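Leucyl-tRNA synthetase (Giardia intestinalis, PDB 3PZ6) probably charges tRNA(Leu) with leucine at the expense of ATP as a whole enzyme, this piece being its isolated CP1 editing domain, which probably deacylates mischarged tRNA. Local coordinates at residues T103-A108 with I144-G149; A128-N133 with I302-P307; S162-I167 with P222-P227; I229-I234 with F269-M274. The protein carries 2 engineered substitutions. One frame throughout, in Å; residues are numbered along the deposited sequence.

Contact 1. Residues T103-A108 with I144-G149; sequences TGRYGA and ISEISG. Engineered in segment 144-149: Ser145 (natural residue Cys).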
loop_
_atom_site.group_PDB
_atom_site.type_symbol
_atom_site.label_atom_id
_atom_site.label_comp_id
_atom_site.label_asym_id
_atom_site.label_seq_id
_atom_site.Cartn_x
_atom_site.Cartn_y
_atom_site.Cartn_z
ATOM N N THR A 103 3.505 -10.803 11.673
ATOM C CA THR A 103 4.034 -10.880 13.035
ATOM C C THR A 103 4.713 -9.578 13.461
ATOM O O THR A 103 5.085 -9.409 14.619
ATOM C CB THR A 103 5.002 -12.053 13.184
ATOM O OG1 THR A 103 5.890 -12.084 12.063
ATOM C CG2 THR A 103 4.244 -13.350 13.231
ATOM N N GLY A 104 4.851 -8.652 12.523
ATOM C CA GLY A 104 5.446 -7.351 12.802
ATOM C C GLY A 104 4.800 -6.586 13.946
ATOM O O GLY A 104 3.590 -6.695 14.199
ATOM N N ARG A 105 5.627 -5.817 14.649
ATOM C CA ARG A 105 5.142 -4.886 15.654
ATOM C C ARG A 105 5.256 -3.466 15.110
ATOM O O ARG A 105 6.354 -2.960 14.892
ATOM C CB ARG A 105 5.934 -5.031 16.949
ATOM C CG ARG A 105 5.220 -4.467 18.166
ATOM C CD ARG A 105 5.925 -4.844 19.461
ATOM N NE ARG A 105 7.151 -4.076 19.684
ATOM C CZ ARG A 105 7.740 -3.932 20.872
ATOM N NH1 ARG A 105 7.215 -4.491 21.958
ATOM N NH2 ARG A 105 8.854 -3.220 20.976
ATOM N N TYR A 106 4.112 -2.839 14.877
ATOM C CA TYR A 106 4.062 -1.475 14.389
ATOM C C TYR A 106 3.602 -0.567 15.520
ATOM O O TYR A 106 3.175 -1.040 16.576
ATOM C CB TYR A 106 3.123 -1.381 13.178
ATOM C CG TYR A 106 3.538 -2.268 12.024
ATOM C CD1 TYR A 106 4.414 -1.803 11.042
ATOM C CD2 TYR A 106 3.070 -3.581 11.922
ATOM C CE1 TYR A 106 4.807 -2.614 9.989
ATOM C CE2 TYR A 106 3.456 -4.399 10.872
ATOM C CZ TYR A 106 4.326 -3.912 9.908
ATOM O OH TYR A 106 4.717 -4.722 8.866
ATOM N N GLY A 107 3.704 0.738 15.311
ATOM C CA GLY A 107 3.251 1.693 16.305
ATOM C C GLY A 107 2.484 2.820 15.659
ATOM O O GLY A 107 2.730 3.159 14.503
ATOM N N ALA A 108 1.546 3.389 16.409
ATOM C CA ALA A 108 0.801 4.559 15.963
ATOM C C ALA A 108 1.439 5.824 16.540
ATOM O O ALA A 108 1.649 5.927 17.750
ATOM C CB ALA A 108 -0.663 4.449 16.373
ATOM N N ILE A 144 1.550 6.825 20.464
ATOM C CA ILE A 144 0.153 6.762 20.890
ATOM C C ILE A 144 -0.175 5.384 21.456
ATOM O O ILE A 144 -0.507 5.252 22.633
ATOM C CB ILE A 144 -0.820 7.095 19.735
ATOM C CG1 ILE A 144 -0.489 8.463 19.138
ATOM C CG2 ILE A 144 -2.273 7.050 20.216
ATOM C CD1 ILE A 144 -0.999 8.647 17.728
ATOM N N SER A 145 -0.095 4.370 20.601
ATOM C CA SER A 145 -0.297 2.980 21.001
ATOM C C SER A 145 0.346 2.040 19.988
ATOM O O SER A 145 0.706 2.450 18.875
ATOM C CB SER A 145 -1.785 2.644 21.193
ATOM O OG SER A 145 -2.567 2.967 20.052
ATOM N N GLU A 146 0.502 0.787 20.396
ATOM C CA GLU A 146 1.163 -0.225 19.593
ATOM C C GLU A 146 0.135 -0.903 18.699
ATOM O O GLU A 146 -0.998 -1.140 19.125
ATOM C CB GLU A 146 1.816 -1.245 20.522
ATOM C CG GLU A 146 2.890 -2.097 19.901
ATOM C CD GLU A 146 3.500 -3.048 20.907
ATOM O OE1 GLU A 146 4.315 -2.597 21.740
ATOM O OE2 GLU A 146 3.172 -4.257 20.860
ATOM N N ILE A 147 0.523 -1.187 17.458
ATOM C CA ILE A 147 -0.342 -1.897 16.517
ATOM C C ILE A 147 0.398 -3.126 15.993
ATOM O O ILE A 147 1.484 -2.999 15.432
ATOM C CB ILE A 147 -0.763 -0.996 15.313
ATOM C CG1 ILE A 147 -1.422 0.312 15.778
ATOM C CG2 ILE A 147 -1.678 -1.754 14.357
ATOM C CD1 ILE A 147 -2.833 0.163 16.356
ATOM N N SER A 148 -0.178 -4.312 16.177
ATOM C CA SER A 148 0.418 -5.525 15.612
ATOM C C SER A 148 0.006 -5.733 14.151
ATOM O O SER A 148 -1.003 -5.189 13.704
ATOM C CB SER A 148 0.083 -6.766 16.454
ATOM O OG SER A 148 -1.305 -7.018 16.494
ATOM N N GLY A 149 0.796 -6.513 13.415
ATOM C CA GLY A 149 0.458 -6.889 12.044
ATOM C C GLY A 149 -0.904 -7.548 11.959
ATOM O O GLY A 149 -1.688 -7.262 11.051
HETATM O O HOH W 1 5.236 -6.522 22.547
#

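Contact 2. Residues A128-N133 with I302-P307; sequences AHQGLN and IVYSEP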
loop_
_atom_site.group_PDB
_atom_site.type_symbol
_atom_site.label_atom_id
_atom_site.label_comp_id
_atom_site.label_asym_id
_atom_site.label_seq_id
_atom_site.Cartn_x
_atom_site.Cartn_y
_atom_site.Cartn_z
ATOM N N ALA A 128 12.241 10.864 13.106
ATOM C CA ALA A 128 12.452 11.827 14.184
ATOM C C ALA A 128 13.785 12.578 14.051
ATOM O O ALA A 128 13.892 13.729 14.481
ATOM C CB ALA A 128 12.355 11.134 15.541
ATOM N N HIS A 129 14.786 11.929 13.452
ATOM C CA HIS A 129 16.095 12.556 13.225
ATOM C C HIS A 129 16.110 13.525 12.031
ATOM O O HIS A 129 17.167 14.025 11.637
ATOM C CB HIS A 129 17.216 11.506 13.107
ATOM C CG HIS A 129 17.394 10.663 14.335
ATOM N ND1 HIS A 129 17.779 9.340 14.281
ATOM C CD2 HIS A 129 17.223 10.948 15.650
ATOM C CE1 HIS A 129 17.847 8.851 15.507
ATOM N NE2 HIS A 129 17.513 9.806 16.356
ATOM N N GLN A 130 14.932 13.786 11.468
ATOM C CA GLN A 130 14.749 14.842 10.471
ATOM C C GLN A 130 13.502 15.688 10.768
ATOM O O GLN A 130 12.881 16.244 9.859
ATOM C CB GLN A 130 14.743 14.279 9.042
ATOM C CG GLN A 130 13.761 13.138 8.782
ATOM C CD GLN A 130 13.987 12.468 7.435
ATOM O OE1 GLN A 130 14.284 11.280 7.366
ATOM N NE2 GLN A 130 13.859 13.235 6.359
ATOM N N GLY A 131 13.146 15.757 12.051
ATOM C CA GLY A 131 12.150 16.701 12.571
ATOM C C GLY A 131 10.719 16.570 12.084
ATOM O O GLY A 131 10.020 17.572 11.916
ATOM N N LEU A 132 10.266 15.339 11.880
ATOM C CA LEU A 132 8.915 15.115 11.369
ATOM C C LEU A 132 7.906 14.714 12.452
ATOM O O LEU A 132 6.866 14.130 12.153
ATOM C CB LEU A 132 8.938 14.134 10.184
ATOM C CG LEU A 132 9.585 14.702 8.910
ATOM C CD1 LEU A 132 10.037 13.608 7.951
ATOM C CD2 LEU A 132 8.663 15.698 8.207
ATOM N N ASN A 133 8.212 15.051 13.704
ATOM C CA ASN A 133 7.315 14.794 14.835
ATOM C C ASN A 133 6.307 15.916 15.011
ATOM O O ASN A 133 6.438 16.982 14.400
ATOM C CB ASN A 133 8.102 14.652 16.140
ATOM C CG ASN A 133 9.458 14.008 15.941
ATOM O OD1 ASN A 133 9.646 13.183 15.042
ATOM N ND2 ASN A 133 10.413 14.383 16.784
ATOM N N ILE A 302 4.912 11.340 2.287
ATOM C CA ILE A 302 5.901 11.964 3.153
ATOM C C ILE A 302 7.278 11.553 2.639
ATOM O O ILE A 302 7.571 10.364 2.502
ATOM C CB ILE A 302 5.726 11.513 4.620
ATOM C CG1 ILE A 302 4.443 12.102 5.215
ATOM C CG2 ILE A 302 6.947 11.908 5.464
ATOM C CD1 ILE A 302 3.966 11.406 6.480
ATOM N N VAL A 303 8.118 12.536 2.336
ATOM C CA VAL A 303 9.454 12.257 1.819
ATOM C C VAL A 303 10.431 12.231 2.984
ATOM O O VAL A 303 10.435 13.142 3.809
ATOM C CB VAL A 303 9.901 13.297 0.755
ATOM C CG1 VAL A 303 11.245 12.909 0.147
ATOM C CG2 VAL A 303 8.852 13.438 -0.343
ATOM N N TYR A 304 11.241 11.177 3.057
ATOM C CA TYR A 304 12.254 11.051 4.107
ATOM C C TYR A 304 13.541 10.380 3.609
ATOM O O TYR A 304 13.677 10.101 2.416
ATOM C CB TYR A 304 11.678 10.349 5.353
ATOM C CG TYR A 304 11.441 8.854 5.231
ATOM C CD1 TYR A 304 12.295 7.945 5.854
ATOM C CD2 TYR A 304 10.349 8.350 4.521
ATOM C CE1 TYR A 304 12.080 6.575 5.762
ATOM C CE2 TYR A 304 10.126 6.983 4.425
ATOM C CZ TYR A 304 10.995 6.102 5.047
ATOM O OH TYR A 304 10.787 4.747 4.949
ATOM N N SER A 305 14.487 10.146 4.518
ATOM C CA SER A 305 15.771 9.527 4.172
ATOM C C SER A 305 16.291 8.595 5.270
ATOM O O SER A 305 15.898 8.711 6.430
ATOM C CB SER A 305 16.812 10.598 3.816
ATOM O OG SER A 305 16.578 11.805 4.522
ATOM N N GLU A 306 17.166 7.665 4.888
ATOM C CA GLU A 306 17.739 6.678 5.811
ATOM C C GLU A 306 19.169 6.289 5.410
ATOM O O GLU A 306 19.518 6.351 4.226
ATOM C CB GLU A 306 16.854 5.433 5.870
ATOM N N PRO A 307 20.004 5.899 6.397
ATOM C CA PRO A 307 21.309 5.281 6.104
ATOM C C PRO A 307 21.160 3.883 5.499
ATOM O O PRO A 307 21.807 3.565 4.497
ATOM C CB PRO A 307 21.973 5.180 7.482
ATOM C CG PRO A 307 21.271 6.191 8.327
ATOM C CD PRO A 307 19.857 6.212 7.831
#

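Contact 3. Residues S162-I167 with P222-P227; sequences SPYEQI and PYSPLP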
loop_
_atom_site.group_PDB
_atom_site.type_symbol
_atom_site.label_atom_id
_atom_site.label_comp_id
_atom_site.label_asym_id
_atom_site.label_seq_id
_atom_site.Cartn_x
_atom_site.Cartn_y
_atom_site.Cartn_z
ATOM N N SER A 162 -4.421 5.275 -7.308
ATOM C CA SER A 162 -5.116 4.064 -7.744
ATOM C C SER A 162 -6.581 4.360 -8.117
ATOM O O SER A 162 -7.252 5.148 -7.438
ATOM C CB SER A 162 -5.056 3.013 -6.639
ATOM O OG SER A 162 -5.642 1.793 -7.053
ATOM N N PRO A 163 -7.069 3.765 -9.219
ATOM C CA PRO A 163 -8.489 3.847 -9.562
ATOM C C PRO A 163 -9.365 3.003 -8.638
ATOM O O PRO A 163 -10.585 3.141 -8.658
ATOM C CB PRO A 163 -8.543 3.279 -10.986
ATOM C CG PRO A 163 -7.311 2.471 -11.120
ATOM C CD PRO A 163 -6.280 3.177 -10.315
ATOM N N TYR A 164 -8.753 2.128 -7.849
ATOM C CA TYR A 164 -9.505 1.326 -6.892
ATOM C C TYR A 164 -9.951 2.183 -5.708
ATOM O O TYR A 164 -9.147 2.911 -5.128
ATOM C CB TYR A 164 -8.671 0.132 -6.421
ATOM C CG TYR A 164 -8.457 -0.921 -7.488
ATOM C CD1 TYR A 164 -9.543 -1.529 -8.125
ATOM C CD2 TYR A 164 -7.172 -1.319 -7.854
ATOM C CE1 TYR A 164 -9.356 -2.503 -9.100
ATOM C CE2 TYR A 164 -6.973 -2.295 -8.825
ATOM C CZ TYR A 164 -8.069 -2.881 -9.450
ATOM O OH TYR A 164 -7.884 -3.855 -10.419
ATOM N N GLU A 165 -11.233 2.109 -5.368
ATOM C CA GLU A 165 -11.800 2.959 -4.315
ATOM C C GLU A 165 -11.301 2.559 -2.922
ATOM O O GLU A 165 -11.276 3.380 -1.994
ATOM C CB GLU A 165 -13.334 3.001 -4.400
ATOM C CG GLU A 165 -14.086 1.688 -4.128
ATOM C CD GLU A 165 -13.940 0.605 -5.219
ATOM O OE1 GLU A 165 -14.664 -0.413 -5.131
ATOM O OE2 GLU A 165 -13.110 0.745 -6.151
ATOM N N GLN A 166 -10.898 1.296 -2.791
ATOM C CA GLN A 166 -10.196 0.805 -1.612
ATOM C C GLN A 166 -9.383 -0.428 -1.975
ATOM O O GLN A 166 -9.635 -1.059 -2.988
ATOM C CB GLN A 166 -11.169 0.479 -0.474
ATOM C CG GLN A 166 -12.035 -0.766 -0.674
ATOM C CD GLN A 166 -13.321 -0.451 -1.397
ATOM O OE1 GLN A 166 -14.020 0.504 -1.050
ATOM N NE2 GLN A 166 -13.639 -1.241 -2.414
ATOM N N ILE A 167 -8.406 -0.760 -1.139
ATOM C CA ILE A 167 -7.648 -2.004 -1.285
ATOM C C ILE A 167 -7.434 -2.640 0.083
ATOM O O ILE A 167 -7.662 -2.000 1.101
ATOM C CB ILE A 167 -6.294 -1.798 -2.020
ATOM C CG1 ILE A 167 -5.449 -0.723 -1.329
ATOM C CG2 ILE A 167 -6.523 -1.470 -3.497
ATOM C CD1 ILE A 167 -4.086 -0.478 -1.987
ATOM N N PRO A 222 -11.427 -8.754 -7.193
ATOM C CA PRO A 222 -11.791 -7.480 -7.824
ATOM C C PRO A 222 -10.610 -6.533 -8.075
ATOM O O PRO A 222 -10.794 -5.479 -8.682
ATOM C CB PRO A 222 -12.763 -6.845 -6.814
ATOM C CG PRO A 222 -12.949 -7.845 -5.716
ATOM C CD PRO A 222 -11.798 -8.769 -5.768
ATOM N N TYR A 223 -9.413 -6.893 -7.617
ATOM C CA TYR A 223 -8.244 -6.024 -7.771
ATOM C C TYR A 223 -7.172 -6.690 -8.619
ATOM O O TYR A 223 -6.101 -7.059 -8.135
ATOM C CB TYR A 223 -7.698 -5.610 -6.402
ATOM C CG TYR A 223 -8.790 -5.227 -5.437
ATOM C CD1 TYR A 223 -9.313 -3.935 -5.427
ATOM C CD2 TYR A 223 -9.324 -6.168 -4.551
ATOM C CE1 TYR A 223 -10.331 -3.590 -4.556
ATOM C CE2 TYR A 223 -10.344 -5.832 -3.680
ATOM C CZ TYR A 223 -10.843 -4.543 -3.685
ATOM O OH TYR A 223 -11.859 -4.202 -2.821
ATOM N N SER A 224 -7.468 -6.856 -9.896
ATOM C CA SER A 224 -6.521 -7.471 -10.810
ATOM C C SER A 224 -5.407 -6.483 -11.150
ATOM O O SER A 224 -5.623 -5.266 -11.108
ATOM C CB SER A 224 -7.236 -7.884 -12.086
ATOM O OG SER A 224 -7.646 -6.723 -12.791
ATOM N N PRO A 225 -4.215 -7.002 -11.507
ATOM C CA PRO A 225 -3.103 -6.150 -11.936
ATOM C C PRO A 225 -3.530 -5.194 -13.041
ATOM O O PRO A 225 -4.408 -5.524 -13.838
ATOM C CB PRO A 225 -2.091 -7.152 -12.474
ATOM C CG PRO A 225 -2.358 -8.393 -11.702
ATOM C CD PRO A 225 -3.846 -8.430 -11.507
ATOM N N LEU A 226 -2.924 -4.015 -13.075
ATOM C CA LEU A 226 -3.310 -2.981 -14.027
ATOM C C LEU A 226 -2.227 -2.701 -15.071
ATOM O O LEU A 226 -1.048 -2.649 -14.724
ATOM C CB LEU A 226 -3.647 -1.693 -13.270
ATOM C CG LEU A 226 -5.092 -1.395 -12.841
ATOM C CD1 LEU A 226 -6.027 -2.602 -12.857
ATOM C CD2 LEU A 226 -5.096 -0.713 -11.483
ATOM N N PRO A 227 -2.626 -2.503 -16.348
ATOM C CA PRO A 227 -1.719 -2.147 -17.448
ATOM C C PRO A 227 -1.214 -0.697 -17.369
ATOM O O PRO A 227 -1.576 0.142 -18.205
ATOM C CB PRO A 227 -2.603 -2.324 -18.681
ATOM C CG PRO A 227 -3.975 -2.083 -18.186
ATOM C CD PRO A 227 -4.005 -2.695 -16.832
#

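Contact 4. Residues I229-I234 with F269-M274; sequences IEIPDI and FYTGIM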
loop_
_atom_site.group_PDB
_atom_site.type_symbol
_atom_site.label_atom_id
_atom_site.label_comp_id
_atom_site.label_asym_id
_atom_site.label_seq_id
_atom_site.Cartn_x
_atom_site.Cartn_y
_atom_site.Cartn_z
ATOM N N ILE A 229 2.082 0.463 -17.286
ATOM C CA ILE A 229 3.287 0.751 -18.036
ATOM C C ILE A 229 3.443 -0.246 -19.175
ATOM O O ILE A 229 3.333 -1.458 -18.965
ATOM C CB ILE A 229 4.539 0.731 -17.108
ATOM C CG1 ILE A 229 4.475 1.903 -16.115
ATOM C CG2 ILE A 229 5.832 0.786 -17.927
ATOM C CD1 ILE A 229 5.430 1.809 -14.938
ATOM N N GLU A 230 3.673 0.273 -20.378
ATOM C CA GLU A 230 4.007 -0.554 -21.521
ATOM C C GLU A 230 5.507 -0.538 -21.763
ATOM O O GLU A 230 6.112 0.511 -21.992
ATOM C CB GLU A 230 3.275 -0.090 -22.785
ATOM C CG GLU A 230 3.640 -0.915 -24.026
ATOM C CD GLU A 230 2.985 -0.427 -25.305
ATOM O OE1 GLU A 230 2.125 0.483 -25.253
ATOM O OE2 GLU A 230 3.329 -0.966 -26.382
ATOM N N ILE A 231 6.101 -1.718 -21.710
ATOM C CA ILE A 231 7.479 -1.889 -22.119
ATOM C C ILE A 231 7.501 -2.467 -23.536
ATOM O O ILE A 231 7.086 -3.611 -23.746
ATOM C CB ILE A 231 8.254 -2.779 -21.136
ATOM C CG1 ILE A 231 8.195 -2.175 -19.727
ATOM C CG2 ILE A 231 9.692 -2.938 -21.597
ATOM C CD1 ILE A 231 8.594 -3.124 -18.608
ATOM N N PRO A 232 7.961 -1.662 -24.520
ATOM C CA PRO A 232 8.136 -2.117 -25.905
ATOM C C PRO A 232 8.914 -3.427 -25.955
ATOM O O PRO A 232 9.930 -3.570 -25.267
ATOM C CB PRO A 232 8.977 -1.002 -26.533
ATOM C CG PRO A 232 8.624 0.219 -25.741
ATOM C CD PRO A 232 8.395 -0.260 -24.342
ATOM N N ASP A 233 8.428 -4.371 -26.758
ATOM C CA ASP A 233 9.014 -5.710 -26.880
ATOM C C ASP A 233 8.514 -6.684 -25.806
ATOM O O ASP A 233 8.872 -7.870 -25.825
ATOM C CB ASP A 233 10.544 -5.648 -26.891
ATOM N N ILE A 234 7.697 -6.189 -24.873
ATOM C CA ILE A 234 7.073 -7.053 -23.864
ATOM C C ILE A 234 5.566 -6.802 -23.774
ATOM O O ILE A 234 4.775 -7.714 -24.023
ATOM C CB ILE A 234 7.739 -6.945 -22.470
ATOM C CG1 ILE A 234 9.232 -7.282 -22.548
ATOM C CG2 ILE A 234 7.072 -7.896 -21.496
ATOM C CD1 ILE A 234 10.045 -6.896 -21.306
ATOM N N PHE A 269 12.237 1.538 -16.508
ATOM C CA PHE A 269 12.726 2.900 -16.378
ATOM C C PHE A 269 13.155 3.495 -17.725
ATOM O O PHE A 269 12.724 4.596 -18.082
ATOM C CB PHE A 269 13.854 2.995 -15.338
ATOM C CG PHE A 269 14.532 4.338 -15.303
ATOM C CD1 PHE A 269 13.887 5.445 -14.760
ATOM C CD2 PHE A 269 15.812 4.501 -15.832
ATOM C CE1 PHE A 269 14.507 6.694 -14.732
ATOM C CE2 PHE A 269 16.439 5.750 -15.809
ATOM C CZ PHE A 269 15.785 6.846 -15.253
ATOM N N TYR A 270 13.981 2.768 -18.474
ATOM C CA TYR A 270 14.551 3.317 -19.710
ATOM C C TYR A 270 13.574 3.398 -20.875
ATOM O O TYR A 270 13.583 4.379 -21.615
ATOM C CB TYR A 270 15.828 2.571 -20.117
ATOM C CG TYR A 270 16.991 2.855 -19.189
ATOM C CD1 TYR A 270 17.529 4.145 -19.080
ATOM C CD2 TYR A 270 17.550 1.844 -18.413
ATOM C CE1 TYR A 270 18.593 4.412 -18.223
ATOM C CE2 TYR A 270 18.610 2.102 -17.555
ATOM C CZ TYR A 270 19.123 3.387 -17.464
ATOM O OH TYR A 270 20.171 3.639 -16.613
ATOM N N THR A 271 12.726 2.382 -21.028
ATOM C CA THR A 271 11.839 2.294 -22.192
ATOM C C THR A 271 10.347 2.383 -21.856
ATOM O O THR A 271 9.522 2.562 -22.754
ATOM C CB THR A 271 12.089 1.005 -22.999
ATOM O OG1 THR A 271 11.849 -0.130 -22.165
ATOM C CG2 THR A 271 13.525 0.952 -23.520
ATOM N N GLY A 272 10.011 2.269 -20.572
ATOM C CA GLY A 272 8.618 2.222 -20.123
ATOM C C GLY A 272 7.810 3.464 -20.429
ATOM O O GLY A 272 8.302 4.579 -20.296
ATOM N N ILE A 273 6.567 3.259 -20.850
ATOM C CA ILE A 273 5.659 4.359 -21.182
ATOM C C ILE A 273 4.375 4.233 -20.381
ATOM O O ILE A 273 3.713 3.198 -20.413
ATOM C CB ILE A 273 5.350 4.412 -22.700
ATOM C CG1 ILE A 273 6.552 4.987 -23.454
ATOM C CG2 ILE A 273 4.091 5.249 -22.981
ATOM C CD1 ILE A 273 6.662 4.508 -24.873
ATOM N N MET A 274 4.046 5.286 -19.646
ATOM C CA MET A 274 2.830 5.315 -18.856
ATOM C C MET A 274 1.611 5.151 -19.750
ATOM O O MET A 274 1.510 5.776 -20.804
ATOM C CB MET A 274 2.742 6.618 -18.061
ATOM C CG MET A 274 3.849 6.780 -17.030
ATOM S SD MET A 274 3.812 5.558 -15.694
ATOM C CE MET A 274 2.350 6.040 -14.784
#

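Contact 1. Residues T103-A108 with I144-G149
Arg105-Ala108 and Ile144-Ser148 pair as antiparallel strands in the large mixed sheet of the CP1 domain, largely buried. Tyr106 and Ile147 form a hydrogen-bonded pair, Tyr106 N to Ile147 O at 2.7 Å and Ile147 N to Tyr106 O at 2.8 Å. The ladder runs on through Ala108 N to Ser145 O and Ile144 N to Ala108 O, and past the strand Gly149 N, at the start of helix 149-152, donates a hydrogen bond to Gly104 O. On the face of Tyr106 and Ile147, the methyl of Ala108 lies 4.2 Å from Ile147 CG1, while the edge of the Tyr106 ring runs past Ile147 O and Gly149 N. Its hydroxyl bonds outside, to Gly182 O and Leu101 N. The other face carries charge. With CG anti to the backbone N (chi1 -160°), the Arg105 chain runs out beside Glu146, CD 3.1 Å from Glu146 OE2; the bend at chi3 then sets Glu146 OE1 over a guanidinium face, 3.5 Å from Arg105 NH1. A water in the guanidinium plane accepts from NH1 and reaches Glu146 OE2 weakly. The salt bridge is thus probably electrostatic, without a directed N-H; the backbone bonds supply the directional hold.

Contact 2. Residues A128-N133 with I302-P307
Gln130 and Leu132 point their side chains at strand 301-305, one at each end of a short surface contact. The Gln130 chain is extended beyond CG, and its terminal amide comes down over the backbone at Tyr304 and Ser305. Its plane is turned 60° from the Tyr304 ring, and the two side chains cross at a slant. What the amide meets of Tyr304 is chiefly the root of the side chain, CB, since the ring leads off from the 128-133 segment; chi1 of 73° sets CG between the backbone N and the carbonyl carbon and swings the ring to the far side, where Tyr304 touches Ala85 of strand 79-86. Leu132 approaches further along the strand. Its CD1 methyl lies 4.3 Å from Ile302 CG2 and 4.5 Å from Tyr304 CB, with Val303 O at 4.2 Å, so a single branch spans the two residues whose side chains face the loop. Both side chains are presented by a Schellman motif that ends helix 121-128: Gly131, with positive phi, donates its N-H to Ala128 O, and Leu132 N bonds back to Met127 O. Within the sheet, Ile302 and Tyr304 are backbone-bonded to Gly13 and Tyr11 of strand 10-18, so the loop lies over a strand face. The chemistry is divided, with a polar amide lying near the backbone at Ser305 and loose methyl packing at Ile302, implying a modest attachment of the helix end to the sheet.

Contact 3. Residues S162-I167 with P222-P227
Tyr164 and Tyr223 make the dense centre of this contact between two irregular loops, meeting edge to face with ring centroids 5.2 Å apart and planes at 74°. The edge belongs to Tyr223, whose CD1 stands 3.6 Å above the Tyr164 plane, offset toward the rim. Over the same ring lies Tyr223 CB, in a CH-pi contact 4.3 Å from the centroid. Tyr164 is held at its far end as well: its OH donates to Ser224 O at 2.8 Å, in the carbonyl plane and on a lone pair. This bond and the aromatic contact together fix where the ring sits and limit how it can turn. From the direction opposite to Tyr164 comes Leu226, which sets CD2 3.6 Å from Tyr164 CE2 and then meets Pro163 CG tip to tip.

The polar side, by Gln166 and the exposed Glu165, is slacker, and Pro163 at the Leu226 end is exposed too. Gln166 bends at chi2 (-88°), which brings NE2 to the hydroxyl of Tyr223, with the amide plane nearly perpendicular to the ring; the N-H is well aimed, but at 3.5 Å the bond is weak. The same NE2 is also weakly bonded to Glu165 OE1.

An ST turn shapes the first loop: Ser162 OG accepts from Tyr164 N and is itself bonded to Gln95 O. The loop then enters strand 167-171 at Ile167, which pairs with Val157 of strand 156-158, with Ile167 CG2 4.2 Å from Tyr223 CD1. The contact so joins the loop from strand 156-158 into strand 167-171 of the large sheet to the connection from helix 216-219 to strand 229-230.

Contact 4. Residues I229-I234 with F269-M274
Ile229-Glu230 and Ile273-Met274 form a minimal antiparallel two-stranded sheet, separate from the large sheet of the domain. Its one hydrogen-bonded pair joins Glu230 to Ile273: Glu230 N donates to Ile273 O at 2.9 Å, nearly straight at 169°, and Ile273 N returns a bond to Glu230 O at 3.0 Å. Two CA-H...O contacts flank the pair, from Ile229 CA to Ile273 O and from Gly272 CA to Glu230 O.

The side chains of Ile229 and Met274 share a face of this ribbon. The Met274 chain, bent at chi2 (-65°), brings SD to 3.7 Å from Ile229 CG1. The other branch of Ile229, CG2, rests against Gly272 CA, 3.8 Å away. On the opposite face the side chains of Glu230 and Ile273 are more open to solvent. Beyond the strand, Pro232 CD lies 3.4 Å from Thr271 O, the two side chains running past one another in opposing senses.

Outward from the pair, the partners are set by a neighbouring helix and loop. Strand 273-274 follows helix 254-271 after the single residue Gly272, the first to depart from helical geometry, and backbone bonds tie Gly272 to Val284 and Met274 to Gly281 and Gln282. Helix 284-297 closes over the buried face, Val284 touching Ile229 and Cys287 touching Met274. Thr271 OG1 is hydrogen-bonded back to Lys267 O, a turn earlier in the helix, and Ile231 CG2 lies 3.6 Å from Thr271 OG1.

Contacts 1 and 2 both reach the large mixed sheet, yet differ in depth: contact 1 is a buried pairing of two of its strands, while contact 2 lies at the surface, where a helix end leans on strand 301-305. Contact 3, partly buried and across the chain's centre from both, relies on aromatic rings and a tyrosine hydroxyl between loops. Contact 4 is again strand pairing, but in a sheet of its own, about 38 Å from contact 1 between centres; both have an apolar face, but contact 1 adds an exposed salt bridge on the other. Contacts 3 and 4 adjoin in sequence through 222-227 and 229-234, their centres about 20 Å apart.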